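Local coordinates for protein Pyrsv_gp04 (Pyrobaculum spherical virus, PDB 2VXZ) that is of unknown function but may act as a viral transcriptional regulator, at residues Gln109-Phe114 with Pro119-Thr124. Sequence-based numbering, arbitrary orientation.
Sequences QARKFF and PIAHRT
A single water lies between the guanidinium of Arg111 and Ala121 O, a tentative polar link between helix 108-115 and the loop that follows it. The loop joins two helices, 108-115 and 125-139, within a domain of the PSV transcriptional regulator family, of the helix-turn-helix clan. The water lies 2.5 Å from Ala121 O, short enough that this bond is doubtful in detail. It also accepts a weak bond from Arg111 NH1 at 2.8 Å. Arg111 spans the gap because its chain is extended from CG to NE, with CG anti to the backbone N (chi1 -168°). Its guanidinium lies oblique to the Ala121 methyl, with NH2 3.7 Å from Ala121 CB. This part of the contact is exposed.

The buried part is apolar. Ile120 turns its side chain to the helix, and its CG2 comes loosely near Arg111 O, at 4.4 Å. Phe114 meets Ile120 mainly through its CB, while its side chain also touches Ile104 and Leu134. Ile120 also touches Ile127 of helix 125-139. Ile120 O accepts a hydrogen bond from His101 NE2. Across the contact, Ile120 CD1 sits 4.0 Å from Phe114 CB.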
ATOM      1  N   GLN A 109      -3.896  15.077  -3.539  1.00 22.56           N
ATOM      2  CA  GLN A 109      -4.338  14.439  -2.296  1.00 22.91           C
ATOM      3  C   GLN A 109      -4.081  12.937  -2.358  1.00 22.53           C
ATOM      4  O   GLN A 109      -3.459  12.367  -1.443  1.00 22.31           O
ATOM      5  CB  GLN A 109      -5.818  14.725  -2.003  1.00 23.44           C
ATOM      6  CG  GLN A 109      -6.361  13.898  -0.836  1.00 24.39           C
ATOM      7  CD  GLN A 109      -7.776  14.256  -0.460  1.00 26.28           C
ATOM      8  OE1 GLN A 109      -8.085  15.420  -0.194  1.00 32.22           O
ATOM      9  NE2 GLN A 109      -8.642  13.249  -0.398  1.00 30.74           N
ATOM     10  N   ALA A 110      -4.534  12.304  -3.440  1.00 22.24           N
ATOM     11  CA  ALA A 110      -4.309  10.857  -3.627  1.00 21.92           C
ATOM     12  C   ALA A 110      -2.823  10.529  -3.669  1.00 21.96           C
ATOM     13  O   ALA A 110      -2.378   9.554  -3.058  1.00 21.39           O
ATOM     14  CB  ALA A 110      -5.019  10.342  -4.906  1.00 21.83           C
ATOM     15  N   ARG A 111      -2.041  11.341  -4.371  1.00 22.09           N
ATOM     16  CA  ARG A 111      -0.610  11.082  -4.468  1.00 22.81           C
ATOM     17  C   ARG A 111       0.070  11.132  -3.099  1.00 22.75           C
ATOM     18  O   ARG A 111       0.876  10.258  -2.774  1.00 23.23           O
ATOM     19  CB  ARG A 111       0.071  12.081  -5.416  1.00 23.19           C
ATOM     20  CG  ARG A 111       1.494  11.669  -5.785  1.00 22.95           C
ATOM     21  CD  ARG A 111       2.241  12.727  -6.578  1.00 25.94           C
ATOM     22  NE  ARG A 111       3.647  12.327  -6.690  1.00 29.92           N
ATOM     23  CZ  ARG A 111       4.340  12.172  -7.819  1.00 32.81           C
ATOM     24  NH1 ARG A 111       3.818  12.447  -9.015  1.00 35.69           N
ATOM     25  NH2 ARG A 111       5.603  11.765  -7.742  1.00 32.55           N
ATOM     26  N   LYS A 112      -0.236  12.163  -2.321  1.00 23.20           N
ATOM     27  CA  LYS A 112       0.291  12.305  -0.960  1.00 23.14           C
ATOM     28  C   LYS A 112      -0.081  11.105  -0.095  1.00 23.11           C
ATOM     29  O   LYS A 112       0.762  10.570   0.616  1.00 23.47           O
ATOM     30  CB  LYS A 112      -0.219  13.588  -0.305  1.00 23.66           C
ATOM     31  CG  LYS A 112       0.313  13.823   1.106  1.00 24.37           C
ATOM     32  CD  LYS A 112      -0.225  15.102   1.705  1.00 25.48           C
ATOM     33  CE  LYS A 112      -0.081  15.135   3.234  1.00 27.15           C
ATOM     34  NZ  LYS A 112       1.333  15.276   3.661  0.70 29.06           N
ATOM     35  N   PHE A 113      -1.342  10.698  -0.158  1.00 22.64           N
ATOM     36  CA  PHE A 113      -1.819   9.566   0.630  1.00 22.63           C
ATOM     37  C   PHE A 113      -1.105   8.272   0.256  1.00 22.07           C
ATOM     38  O   PHE A 113      -0.514   7.606   1.101  1.00 22.26           O
ATOM     39  CB  PHE A 113      -3.323   9.403   0.465  1.00 22.65           C
ATOM     40  CG  PHE A 113      -3.888   8.234   1.219  1.00 23.35           C
ATOM     41  CD1 PHE A 113      -3.933   8.243   2.602  1.00 26.81           C
ATOM     42  CD2 PHE A 113      -4.367   7.124   0.547  1.00 23.45           C
ATOM     43  CE1 PHE A 113      -4.458   7.154   3.298  1.00 25.60           C
ATOM     44  CE2 PHE A 113      -4.894   6.047   1.240  1.00 24.01           C
ATOM     45  CZ  PHE A 113      -4.928   6.057   2.602  1.00 23.74           C
ATOM     46  N   PHE A 114      -1.149   7.918  -1.021  1.00 21.06           N
ATOM     47  CA  PHE A 114      -0.548   6.655  -1.443  1.00 20.97           C
ATOM     48  C   PHE A 114       0.981   6.649  -1.272  1.00 21.33           C
ATOM     49  O   PHE A 114       1.551   5.624  -0.941  1.00 20.99           O
ATOM     50  CB  PHE A 114      -0.977   6.272  -2.873  1.00 20.67           C
ATOM     51  CG  PHE A 114      -2.336   5.630  -2.940  1.00 21.45           C
ATOM     52  CD1 PHE A 114      -3.458   6.385  -3.215  1.00 21.44           C
ATOM     53  CD2 PHE A 114      -2.494   4.276  -2.693  1.00 20.22           C
ATOM     54  CE1 PHE A 114      -4.715   5.805  -3.256  1.00 22.35           C
ATOM     55  CE2 PHE A 114      -3.752   3.683  -2.746  1.00 21.87           C
ATOM     56  CZ  PHE A 114      -4.864   4.451  -3.020  1.00 21.50           C
ATOM     57  N   PRO A 119       6.082   3.271  -2.327  1.00 24.62           N
ATOM     58  CA  PRO A 119       6.594   4.047  -3.458  1.00 25.55           C
ATOM     59  C   PRO A 119       5.646   3.980  -4.659  1.00 25.92           C
ATOM     60  O   PRO A 119       5.268   2.881  -5.085  1.00 27.27           O
ATOM     61  CB  PRO A 119       7.930   3.366  -3.758  1.00 25.36           C
ATOM     62  CG  PRO A 119       8.363   2.838  -2.417  1.00 25.73           C
ATOM     63  CD  PRO A 119       7.080   2.294  -1.854  1.00 25.12           C
ATOM     64  N   ILE A 120       5.209   5.146  -5.137  1.00 25.97           N
ATOM     65  CA  ILE A 120       4.166   5.227  -6.165  1.00 26.20           C
ATOM     66  C   ILE A 120       4.554   6.087  -7.387  1.00 25.90           C
ATOM     67  O   ILE A 120       3.847   6.067  -8.396  1.00 26.15           O
ATOM     68  CB  ILE A 120       2.843   5.778  -5.520  1.00 26.84           C
ATOM     69  CG1 ILE A 120       1.586   5.397  -6.317  1.00 29.54           C
ATOM     70  CG2 ILE A 120       2.926   7.279  -5.323  1.00 28.08           C
ATOM     71  CD1 ILE A 120       0.822   4.234  -5.759  1.00 30.66           C
ATOM     72  N   ALA A 121       5.673   6.811  -7.319  1.00 25.94           N
ATOM     73  CA  ALA A 121       5.998   7.826  -8.335  1.00 25.50           C
ATOM     74  C   ALA A 121       6.034   7.262  -9.751  1.00 25.75           C
ATOM     75  O   ALA A 121       5.572   7.909 -10.690  1.00 25.41           O
ATOM     76  CB  ALA A 121       7.335   8.501  -8.017  1.00 25.35           C
ATOM     77  N   HIS A 122       6.588   6.058  -9.880  1.00 25.17           N
ATOM     78  CA  HIS A 122       6.844   5.445 -11.179  1.00 24.99           C
ATOM     79  C   HIS A 122       5.922   4.254 -11.397  1.00 24.39           C
ATOM     80  O   HIS A 122       5.587   3.535 -10.455  1.00 23.23           O
ATOM     81  CB  HIS A 122       8.316   5.025 -11.260  1.00 25.48           C
ATOM     82  CG  HIS A 122       9.268   6.172 -11.124  1.00 26.86           C
ATOM     83  ND1 HIS A 122       9.337   7.186 -12.049  1.00 26.97           N
ATOM     84  CD2 HIS A 122      10.165   6.483 -10.160  1.00 28.90           C
ATOM     85  CE1 HIS A 122      10.245   8.065 -11.670  1.00 27.80           C
ATOM     86  NE2 HIS A 122      10.760   7.665 -10.526  1.00 28.10           N
ATOM     87  N   ARG A 123       5.486   4.072 -12.641  1.00 23.77           N
ATOM     88  CA  ARG A 123       4.587   2.968 -12.982  1.00 23.85           C
ATOM     89  C   ARG A 123       5.403   1.697 -13.177  1.00 23.02           C
ATOM     90  O   ARG A 123       5.889   1.390 -14.267  1.00 24.02           O
ATOM     91  CB  ARG A 123       3.780   3.290 -14.236  1.00 24.03           C
ATOM     92  CG  ARG A 123       2.696   2.268 -14.546  1.00 24.33           C
ATOM     93  CD  ARG A 123       1.709   2.837 -15.551  1.00 25.28           C
ATOM     94  NE  ARG A 123       1.223   4.105 -15.038  1.00 26.48           N
ATOM     95  CZ  ARG A 123       0.672   5.069 -15.757  1.00 27.82           C
ATOM     96  NH1 ARG A 123       0.463   4.907 -17.050  1.00 28.73           N
ATOM     97  NH2 ARG A 123       0.320   6.196 -15.171  1.00 27.91           N
ATOM     98  N   THR A 124       5.581   0.977 -12.082  1.00 22.51           N
ATOM     99  CA  THR A 124       6.345  -0.247 -12.089  1.00 21.31           C
ATOM    100  C   THR A 124       5.414  -1.444 -12.046  1.00 21.30           C
ATOM    101  O   THR A 124       4.224  -1.325 -11.713  1.00 20.95           O
ATOM    102  CB  THR A 124       7.272  -0.310 -10.881  1.00 21.30           C
ATOM    103  OG1 THR A 124       6.475  -0.332  -9.692  1.00 21.34           O
ATOM    104  CG2 THR A 124       8.234   0.887 -10.865  1.00 20.80           C
TER
HETATM  105  O   HOH W   1       5.172  10.324 -10.320  1.00 35.06           O